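Dihydrodipicolinate synthase (Rhodopseudomonas palustris, PDB 3DZ1) probably works as a 4-hydroxy-tetrahydrodipicolinate synthase, a lyase of the DapA family built as a TIM barrel. Local coordinates at residues Pro17-Asp22 with Val29-Leu34; Thr35-Glu40 with Arg272-Ser277; Thr218-Cys221 with Met225-Asp228; Val268-Lys271 with Ser277-Gln280. All coordinates share one frame; numbering follows the deposited sequence.

Interaction 1: residues Pro17-Asp22 with Val29-Leu34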
# COMPACT_ATOMS: atom_id res chain seq x y z
N PRO A 17 -26.61 -9.12 -4.33
CA PRO A 17 -26.24 -7.81 -4.86
C PRO A 17 -27.46 -6.94 -4.55
O PRO A 17 -28.51 -7.47 -4.20
CB PRO A 17 -26.09 -8.08 -6.35
CG PRO A 17 -27.14 -9.12 -6.60
CD PRO A 17 -26.93 -10.06 -5.42
N THR A 18 -27.32 -5.62 -4.65
CA THR A 18 -28.47 -4.75 -4.42
C THR A 18 -29.02 -4.46 -5.81
O THR A 18 -28.34 -3.83 -6.63
CB THR A 18 -28.06 -3.44 -3.72
OG1 THR A 18 -27.61 -3.74 -2.39
CG2 THR A 18 -29.23 -2.48 -3.64
N PRO A 19 -30.24 -4.93 -6.11
CA PRO A 19 -30.88 -4.71 -7.41
C PRO A 19 -31.23 -3.25 -7.68
O PRO A 19 -31.89 -2.62 -6.87
CB PRO A 19 -32.14 -5.58 -7.34
CG PRO A 19 -31.80 -6.61 -6.31
CD PRO A 19 -31.07 -5.81 -5.27
N PHE A 20 -30.78 -2.74 -8.82
CA PHE A 20 -31.06 -1.36 -9.22
C PHE A 20 -31.68 -1.32 -10.61
O PHE A 20 -31.48 -2.23 -11.42
CB PHE A 20 -29.78 -0.52 -9.31
CG PHE A 20 -29.06 -0.33 -8.01
CD1 PHE A 20 -29.67 0.32 -6.94
CD2 PHE A 20 -27.74 -0.76 -7.87
CE1 PHE A 20 -28.98 0.54 -5.76
CE2 PHE A 20 -27.05 -0.55 -6.69
CZ PHE A 20 -27.67 0.11 -5.63
N HIS A 21 -32.43 -0.26 -10.88
CA HIS A 21 -32.99 -0.07 -12.21
C HIS A 21 -31.95 0.84 -12.85
O HIS A 21 -30.99 1.24 -12.20
CB HIS A 21 -34.36 0.61 -12.13
CG HIS A 21 -35.45 -0.28 -11.64
ND1 HIS A 21 -35.79 -1.46 -12.28
CD2 HIS A 21 -36.29 -0.18 -10.58
CE1 HIS A 21 -36.79 -2.04 -11.64
NE2 HIS A 21 -37.11 -1.28 -10.60
N ASP A 22 -32.13 1.19 -14.12
CA ASP A 22 -31.17 2.03 -14.81
C ASP A 22 -30.99 3.44 -14.23
O ASP A 22 -29.90 4.00 -14.28
CB ASP A 22 -31.56 2.10 -16.29
CG ASP A 22 -31.72 0.72 -16.90
OD1 ASP A 22 -30.69 0.06 -17.17
OD2 ASP A 22 -32.87 0.29 -17.09
N VAL A 29 -38.79 -5.25 -6.25
CA VAL A 29 -39.40 -6.44 -6.82
C VAL A 29 -38.33 -7.51 -7.01
O VAL A 29 -38.56 -8.69 -6.72
CB VAL A 29 -40.04 -6.12 -8.19
CG1 VAL A 29 -40.69 -7.36 -8.77
CG2 VAL A 29 -41.06 -5.00 -8.04
N SER A 30 -37.16 -7.09 -7.48
CA SER A 30 -36.05 -8.01 -7.71
C SER A 30 -35.45 -8.50 -6.40
O SER A 30 -34.94 -9.63 -6.32
CB SER A 30 -34.97 -7.34 -8.56
OG SER A 30 -35.39 -7.27 -9.91
N ILE A 31 -35.48 -7.67 -5.36
CA ILE A 31 -34.96 -8.10 -4.07
C ILE A 31 -35.79 -9.30 -3.60
O ILE A 31 -35.24 -10.29 -3.13
CB ILE A 31 -35.04 -6.97 -3.02
CG1 ILE A 31 -34.00 -5.90 -3.34
CG2 ILE A 31 -34.81 -7.53 -1.61
CD1 ILE A 31 -34.04 -4.69 -2.42
N ASP A 32 -37.11 -9.22 -3.76
CA ASP A 32 -37.98 -10.32 -3.35
C ASP A 32 -37.75 -11.54 -4.24
O ASP A 32 -37.72 -12.67 -3.76
CB ASP A 32 -39.46 -9.91 -3.43
CG ASP A 32 -39.78 -8.69 -2.58
OD1 ASP A 32 -39.21 -8.54 -1.48
OD2 ASP A 32 -40.64 -7.89 -3.02
N ARG A 33 -37.61 -11.30 -5.53
CA ARG A 33 -37.39 -12.38 -6.50
C ARG A 33 -36.08 -13.11 -6.20
O ARG A 33 -36.03 -14.35 -6.24
CB ARG A 33 -37.36 -11.79 -7.90
CG ARG A 33 -37.32 -12.80 -9.03
CD ARG A 33 -37.27 -12.06 -10.35
NE ARG A 33 -38.42 -11.18 -10.51
CZ ARG A 33 -38.36 -9.95 -11.00
NH1 ARG A 33 -37.20 -9.43 -11.37
NH2 ARG A 33 -39.47 -9.23 -11.12
N LEU A 34 -35.03 -12.36 -5.90
CA LEU A 34 -33.74 -12.95 -5.57
C LEU A 34 -33.86 -13.78 -4.30
O LEU A 34 -33.38 -14.91 -4.23
CB LEU A 34 -32.68 -11.86 -5.35
CG LEU A 34 -31.93 -11.33 -6.56
CD1 LEU A 34 -31.01 -10.19 -6.14
CD2 LEU A 34 -31.13 -12.46 -7.19

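Interaction 2: residues Thr35-Glu40 with Arg272-Ser277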
# COMPACT_ATOMS: atom_id res chain seq x y z
N THR A 35 -34.51 -13.20 -3.29
CA THR A 35 -34.68 -13.88 -2.01
C THR A 35 -35.44 -15.20 -2.17
O THR A 35 -35.04 -16.22 -1.60
CB THR A 35 -35.43 -13.00 -1.00
OG1 THR A 35 -34.72 -11.77 -0.82
CG2 THR A 35 -35.56 -13.71 0.34
N ASP A 36 -36.53 -15.18 -2.92
CA ASP A 36 -37.33 -16.38 -3.13
C ASP A 36 -36.49 -17.44 -3.83
O ASP A 36 -36.60 -18.64 -3.54
CB ASP A 36 -38.56 -16.08 -3.99
CG ASP A 36 -39.54 -15.16 -3.30
OD1 ASP A 36 -39.53 -15.10 -2.05
OD2 ASP A 36 -40.34 -14.50 -4.00
N PHE A 37 -35.67 -16.98 -4.77
CA PHE A 37 -34.78 -17.85 -5.52
C PHE A 37 -33.81 -18.57 -4.59
O PHE A 37 -33.71 -19.80 -4.60
CB PHE A 37 -33.99 -17.03 -6.55
CG PHE A 37 -32.93 -17.82 -7.26
CD1 PHE A 37 -33.28 -18.82 -8.17
CD2 PHE A 37 -31.59 -17.59 -7.00
CE1 PHE A 37 -32.31 -19.58 -8.80
CE2 PHE A 37 -30.60 -18.35 -7.62
CZ PHE A 37 -30.96 -19.35 -8.53
N TYR A 38 -33.09 -17.81 -3.78
CA TYR A 38 -32.12 -18.39 -2.85
C TYR A 38 -32.76 -19.46 -1.96
O TYR A 38 -32.16 -20.51 -1.71
CB TYR A 38 -31.51 -17.31 -1.95
CG TYR A 38 -30.76 -16.22 -2.69
CD1 TYR A 38 -29.90 -16.52 -3.74
CD2 TYR A 38 -30.87 -14.89 -2.28
CE1 TYR A 38 -29.16 -15.51 -4.38
CE2 TYR A 38 -30.14 -13.88 -2.90
CZ TYR A 38 -29.29 -14.20 -3.95
OH TYR A 38 -28.56 -13.20 -4.55
N ALA A 39 -33.96 -19.19 -1.46
CA ALA A 39 -34.65 -20.14 -0.60
C ALA A 39 -35.03 -21.38 -1.39
O ALA A 39 -34.82 -22.51 -0.95
CB ALA A 39 -35.89 -19.51 -0.00
N GLU A 40 -35.57 -21.15 -2.59
CA GLU A 40 -36.00 -22.23 -3.46
C GLU A 40 -34.90 -23.23 -3.81
O GLU A 40 -35.15 -24.43 -3.91
CB GLU A 40 -36.58 -21.64 -4.75
CG GLU A 40 -37.12 -22.66 -5.73
CD GLU A 40 -37.50 -22.02 -7.06
OE1 GLU A 40 -36.61 -21.45 -7.73
OE2 GLU A 40 -38.70 -22.09 -7.43
N ARG A 272 -30.96 -14.78 -16.03
CA ARG A 272 -31.66 -15.88 -15.36
C ARG A 272 -33.07 -15.47 -14.92
O ARG A 272 -33.80 -16.26 -14.33
CB ARG A 272 -30.86 -16.38 -14.16
CG ARG A 272 -29.53 -17.01 -14.53
CD ARG A 272 -28.91 -17.76 -13.37
NE ARG A 272 -29.66 -18.98 -13.05
CZ ARG A 272 -29.38 -19.79 -12.03
NH1 ARG A 272 -28.37 -19.52 -11.22
NH2 ARG A 272 -30.12 -20.88 -11.83
N GLY A 273 -33.42 -14.21 -15.19
CA GLY A 273 -34.74 -13.72 -14.83
C GLY A 273 -34.93 -13.28 -13.39
O GLY A 273 -36.06 -13.08 -12.95
N LEU A 274 -33.83 -13.13 -12.65
CA LEU A 274 -33.89 -12.74 -11.25
C LEU A 274 -33.83 -11.22 -11.06
O LEU A 274 -34.42 -10.68 -10.13
CB LEU A 274 -32.77 -13.41 -10.46
CG LEU A 274 -32.79 -14.95 -10.54
CD1 LEU A 274 -31.57 -15.53 -9.85
CD2 LEU A 274 -34.07 -15.47 -9.91
N LEU A 275 -33.11 -10.54 -11.95
CA LEU A 275 -33.02 -9.08 -11.89
C LEU A 275 -33.72 -8.49 -13.11
O LEU A 275 -33.63 -9.04 -14.20
CB LEU A 275 -31.55 -8.63 -11.88
CG LEU A 275 -30.65 -9.00 -10.70
CD1 LEU A 275 -29.28 -8.36 -10.88
CD2 LEU A 275 -31.29 -8.53 -9.40
N SER A 276 -34.41 -7.36 -12.92
CA SER A 276 -35.09 -6.68 -14.01
C SER A 276 -34.03 -5.95 -14.83
O SER A 276 -34.12 -5.87 -16.06
CB SER A 276 -36.08 -5.64 -13.48
OG SER A 276 -37.18 -6.26 -12.84
N SER A 277 -33.03 -5.42 -14.13
CA SER A 277 -31.93 -4.70 -14.76
C SER A 277 -30.61 -5.11 -14.14
O SER A 277 -30.54 -5.46 -12.96
CB SER A 277 -32.12 -3.19 -14.59
OG SER A 277 -30.96 -2.49 -15.01

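Interaction 3: residues Thr218-Cys221 with Met225-Asp228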
# COMPACT_ATOMS: atom_id res chain seq x y z
N THR A 218 -21.21 -17.34 -0.93
CA THR A 218 -20.89 -17.00 -2.30
C THR A 218 -21.74 -15.98 -3.04
O THR A 218 -22.96 -15.93 -2.90
CB THR A 218 -20.90 -18.30 -3.15
OG1 THR A 218 -20.69 -17.98 -4.53
CG2 THR A 218 -22.25 -19.00 -3.00
N GLY A 219 -21.06 -15.18 -3.86
CA GLY A 219 -21.73 -14.19 -4.68
C GLY A 219 -21.82 -14.73 -6.11
O GLY A 219 -22.28 -14.04 -7.02
N TYR A 220 -21.38 -15.97 -6.30
CA TYR A 220 -21.41 -16.63 -7.61
C TYR A 220 -22.84 -16.67 -8.17
O TYR A 220 -23.79 -16.97 -7.43
CB TYR A 220 -20.85 -18.05 -7.48
CG TYR A 220 -20.76 -18.81 -8.79
CD1 TYR A 220 -20.14 -18.25 -9.91
CD2 TYR A 220 -21.28 -20.09 -8.90
CE1 TYR A 220 -20.04 -18.96 -11.11
CE2 TYR A 220 -21.19 -20.81 -10.09
CZ TYR A 220 -20.57 -20.24 -11.19
OH TYR A 220 -20.48 -20.95 -12.36
N CYS A 221 -22.98 -16.37 -9.46
CA CYS A 221 -24.29 -16.34 -10.11
C CYS A 221 -25.04 -17.67 -10.20
O CYS A 221 -26.16 -17.71 -10.69
CB CYS A 221 -24.17 -15.71 -11.51
SG CYS A 221 -22.98 -16.46 -12.62
N MSE A 225 -25.99 -24.16 -7.86
CA MSE A 225 -25.07 -25.24 -8.18
C MSE A 225 -24.00 -25.43 -7.10
O MSE A 225 -23.52 -26.54 -6.90
CB MSE A 225 -24.42 -25.01 -9.54
CG MSE A 225 -25.41 -25.08 -10.70
SE MSE A 225 -26.39 -26.77 -10.82
CE MSE A 225 -28.00 -26.26 -9.91
N LEU A 226 -23.62 -24.36 -6.41
CA LEU A 226 -22.64 -24.51 -5.35
C LEU A 226 -23.30 -25.22 -4.17
O LEU A 226 -22.62 -25.85 -3.35
CB LEU A 226 -22.07 -23.15 -4.93
CG LEU A 226 -21.25 -22.42 -6.00
CD1 LEU A 226 -20.51 -21.25 -5.37
CD2 LEU A 226 -20.25 -23.38 -6.65
N VAL A 227 -24.63 -25.13 -4.08
CA VAL A 227 -25.37 -25.82 -3.02
C VAL A 227 -25.06 -27.31 -3.18
O VAL A 227 -24.81 -28.02 -2.20
CB VAL A 227 -26.91 -25.60 -3.16
CG1 VAL A 227 -27.66 -26.63 -2.32
CG2 VAL A 227 -27.29 -24.19 -2.71
N ASP A 228 -25.07 -27.77 -4.43
CA ASP A 228 -24.78 -29.17 -4.73
C ASP A 228 -23.31 -29.50 -4.49
O ASP A 228 -22.99 -30.59 -4.02
CB ASP A 228 -25.15 -29.51 -6.18
CG ASP A 228 -26.65 -29.48 -6.42
OD1 ASP A 228 -27.40 -29.93 -5.53
OD2 ASP A 228 -27.09 -29.03 -7.50

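Interaction 4: residues Val268-Lys271 with Ser277-Gln280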
# COMPACT_ATOMS: atom_id res chain seq x y z
N VAL A 268 -25.62 -11.99 -15.56
CA VAL A 268 -26.16 -13.35 -15.53
C VAL A 268 -27.46 -13.46 -14.73
O VAL A 268 -28.40 -14.13 -15.17
CB VAL A 268 -25.13 -14.34 -14.95
CG1 VAL A 268 -25.73 -15.74 -14.86
CG2 VAL A 268 -23.88 -14.38 -15.83
N LEU A 269 -27.52 -12.81 -13.58
CA LEU A 269 -28.73 -12.87 -12.75
C LEU A 269 -29.92 -12.28 -13.50
O LEU A 269 -31.06 -12.69 -13.28
CB LEU A 269 -28.51 -12.13 -11.43
CG LEU A 269 -27.52 -12.79 -10.48
CD1 LEU A 269 -27.23 -11.88 -9.29
CD2 LEU A 269 -28.09 -14.12 -10.00
N LYS A 270 -29.65 -11.33 -14.39
CA LYS A 270 -30.72 -10.72 -15.18
C LYS A 270 -31.14 -11.74 -16.24
O LYS A 270 -32.33 -11.96 -16.48
CB LYS A 270 -30.22 -9.44 -15.86
CG LYS A 270 -31.25 -8.77 -16.76
CD LYS A 270 -30.64 -7.61 -17.53
CE LYS A 270 -31.61 -7.06 -18.56
NZ LYS A 270 -30.93 -6.10 -19.49
N LYS A 271 -30.15 -12.35 -16.88
CA LYS A 271 -30.39 -13.35 -17.91
C LYS A 271 -31.15 -14.53 -17.32
O LYS A 271 -31.91 -15.21 -18.03
CB LYS A 271 -29.04 -13.81 -18.49
CG LYS A 271 -29.15 -14.85 -19.58
CD LYS A 271 -27.76 -15.22 -20.12
CE LYS A 271 -27.13 -14.08 -20.90
NZ LYS A 271 -27.90 -13.78 -22.14
N SER A 277 -33.03 -5.42 -14.13
CA SER A 277 -31.93 -4.70 -14.76
C SER A 277 -30.61 -5.11 -14.14
O SER A 277 -30.54 -5.46 -12.96
CB SER A 277 -32.12 -3.19 -14.59
OG SER A 277 -30.96 -2.49 -15.01
N SER A 278 -29.55 -5.07 -14.95
CA SER A 278 -28.21 -5.43 -14.50
C SER A 278 -27.45 -4.19 -14.06
O SER A 278 -26.25 -4.24 -13.79
CB SER A 278 -27.45 -6.11 -15.64
OG SER A 278 -27.36 -5.25 -16.77
N ALA A 279 -28.16 -3.07 -13.98
CA ALA A 279 -27.56 -1.79 -13.60
C ALA A 279 -26.88 -1.74 -12.23
O ALA A 279 -27.30 -2.41 -11.28
CB ALA A 279 -28.62 -0.70 -13.68
N GLN A 280 -25.83 -0.94 -12.16
CA GLN A 280 -25.08 -0.69 -10.93
C GLN A 280 -25.10 0.82 -10.79
O GLN A 280 -25.43 1.53 -11.75
CB GLN A 280 -23.62 -1.11 -11.06
CG GLN A 280 -23.37 -2.49 -11.61
CD GLN A 280 -21.90 -2.71 -11.90
OE1 GLN A 280 -21.54 -3.59 -12.68
NE2 GLN A 280 -21.04 -1.92 -11.26
O HOH W 1 -30.24 -4.13 -17.71

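Interaction 1: residues Pro17-Asp22 with Val29-Leu34
Pro19 is the residue of 17-22 that meets the helix most fully, and its ring lies against Ser30, Ile31 and Leu34. The ring can be followed atom by atom. Pro19 CB sits 3.5 Å from CB of Ser30, a contact between carbons. The serine hydroxyl is engaged elsewhere, with OG hydrogen-bonded to Asp27. One bond further along the ring, Pro19 CG lies 3.7 Å from Leu34 CD1 and 3.8 Å from Ile31 CG1. The last ring carbon, Pro19 CD, comes 3.5 Å from the same Ile31 CG1. The isoleucine side chain runs across the proline ring at about a right angle.

The three helix residues are spaced i, i+1 and i+4, which puts them on one face of helix 28-40. This is the first beta-alpha unit of the TIM barrel. The loop after strand 11-15 folds back over the opening turns of the helix that follows it. Pro17 continues the same apolar surface, and the side chain of this residue lies about 11 Å from that of Met217, predicted to bind pyruvate.

Leu34 joins the two prolines. Its chi1 of -86° sets CG beside the backbone N, and chi2 of 176° then extends CD1 to the loop. There Leu34 CD1 lies 4.0 Å from CG of Pro17 as well as beside the Pro19 ring. No hydrogen bond links the segments. Pro17 O is buried here and has no partner in the model. Helix 60-73 backs Ile31 through Phe70, and helix 260-271 backs Pro17 through Leu269.

Interaction 2: residues Thr35-Glu40 with Arg272-Ser277
Phe37 and Leu274 meet with the leucine methyl over the face of the ring. Leu274 CD1 stands 3.6 Å from the centroid of the Phe37 ring, only 16° off its normal, which makes a CH-pi contact. The other methyl, Leu274 CD2, lies 3.7 Å from CB of Phe37. Both methyls lie on the same face, CD1 over the ring and CD2 over its root. Phe37 CG is anti to the backbone N (chi1 173°), and this carries the ring out from the helix to meet Leu274 with a face and Arg272 with its CZ end.

The Arg272 guanidinium presents a face to CZ of Phe37, with Arg272 NH1 and NH2 each 3.7 Å from that atom. The two planes are 84° apart, close to perpendicular, so the groups do not stack. The guanidinium is held by other bonds, from NH1 to Cys221 O and from NH2 in a salt bridge to Asp224. With an alanine at Phe37 the ring is gone, which would probably leave Leu274 CD1 without its CH-pi partner and the guanidinium without the ring end it rests on.

Between Arg272 and Leu274 the chain turns at Gly273, whose positive phi closes helix 260-271 in a Schellman motif. The contact thus joins the C-terminal half of helix 28-40 to the loop after helix 260-271, with Leu274 also packed on Leu34 and Leu269 of those two helices.

Interaction 3: residues Thr218-Cys221 with Met225-Asp228
From Thr218, at the end of a strand, the backbone bends through Gly219 to Tyr220, and Tyr220 CA lies 8.3 Å from Leu226 CA on the next helix. The bend is an ST turn. Thr218 OG1 accepts from the backbone N of Tyr220 at 2.8 Å, with an N-H...O angle of 155°.

Leu226 fills the angle between the two side chains. Leu226 CD1 reaches 3.4 Å from OG1 of Thr218, a close methyl-to-oxygen contact that is no hydrogen bond. The same Leu226 CD1 lies 3.7 Å from Thr218 CG2, so it touches both branches of the threonine. OG1 is anti to the backbone N (chi1 176°), which turns it toward the chain ahead, where it meets the Tyr220 N-H. Tyr220 meets the same leucine nearer its backbone, at CG. The ring carbon Tyr220 CD2 is 3.7 Å from Leu226 CG, and the two side chains cross at about a right angle. The phenol end lies beyond the leucine, with OH hydrogen-bonded to His248.

A valine at Thr218 would probably leave the Tyr220 N-H without its acceptor and the turn less firmly set.

Thr218 follows Met217, predicted to bind pyruvate. The contact lies within the last beta-alpha unit of the barrel, where strand 215-218 passes into helix 223-234. Strand 11-15 flanks it through Thr12, and helix 238-255 covers Tyr220 through Leu251 and Ile252.

Interaction 4: residues Val268-Lys271 with Ser277-Gln280
Lys270 and Ser278 carry this contact, across the turn that follows helix 260-271. Along 268-271, Val268 comes first and points away from 277-280. It packs instead on Val295 of helix 289-301. Leu269 follows and faces Leu274 and Leu275 in the connecting loop.

Lys270 is the residue that reaches across. Its CG is anti to the backbone N (chi1 177°) and the chain stays extended beyond it, alongside the loop. Lys270 CD passes 3.8 Å from Ser278 N and 4.0 Å from Ser278 CB. Lys270 CD also lies 4.2 Å from Ser277 C. CD thus lies against the peptide that joins the two serines.

At the tip, Lys270 NZ donates to a water oxygen at 2.7 Å. The same water accepts from Ser278 N at 3.0 Å. The lysine is therefore tied to the loop by a water bridge, and no direct hydrogen bond crosses between the segments. In this TIM-barrel chain the loop after helix 260-271 doubles back along it on the way to helix 289-301. An ST turn shapes it. Ser277 OG accepts from Ala279 N at 3.0 Å, with an N-H...O angle of 157°. Lys266, one helical turn before Lys270, bonds Ala279 O through NZ and touches the Ser278 side chain. Lys271 ends the segment with its side chain directed to helix 289-301, where NZ makes a long, weak ion pair with Asp296.

How the interactions relate
Interactions 1 and 2 share helix 28-40, and their centres are 8 Å apart. Ser30 OG lies 3.2 Å from Ser276 N, a probable hydrogen bond between them. Interactions 2 and 4 share Ser277. Leu274 N lies 2.9 Å from Leu269 O, a probable bond across the end of helix 260-271. Interactions 1 and 4 meet where His21 O comes 3.4 Å from CB of Ala279. Interaction 3 lies on the last beta-alpha unit. It joins interaction 2 through Arg272 NH1, 2.9 Å from Cys221 O. It touches interaction 4 where Cys221 SG is 3.6 Å from Val268 CG1. It is also nearest the predicted pyruvate site, with the Thr218 side chain about 6 Å from that of Met217.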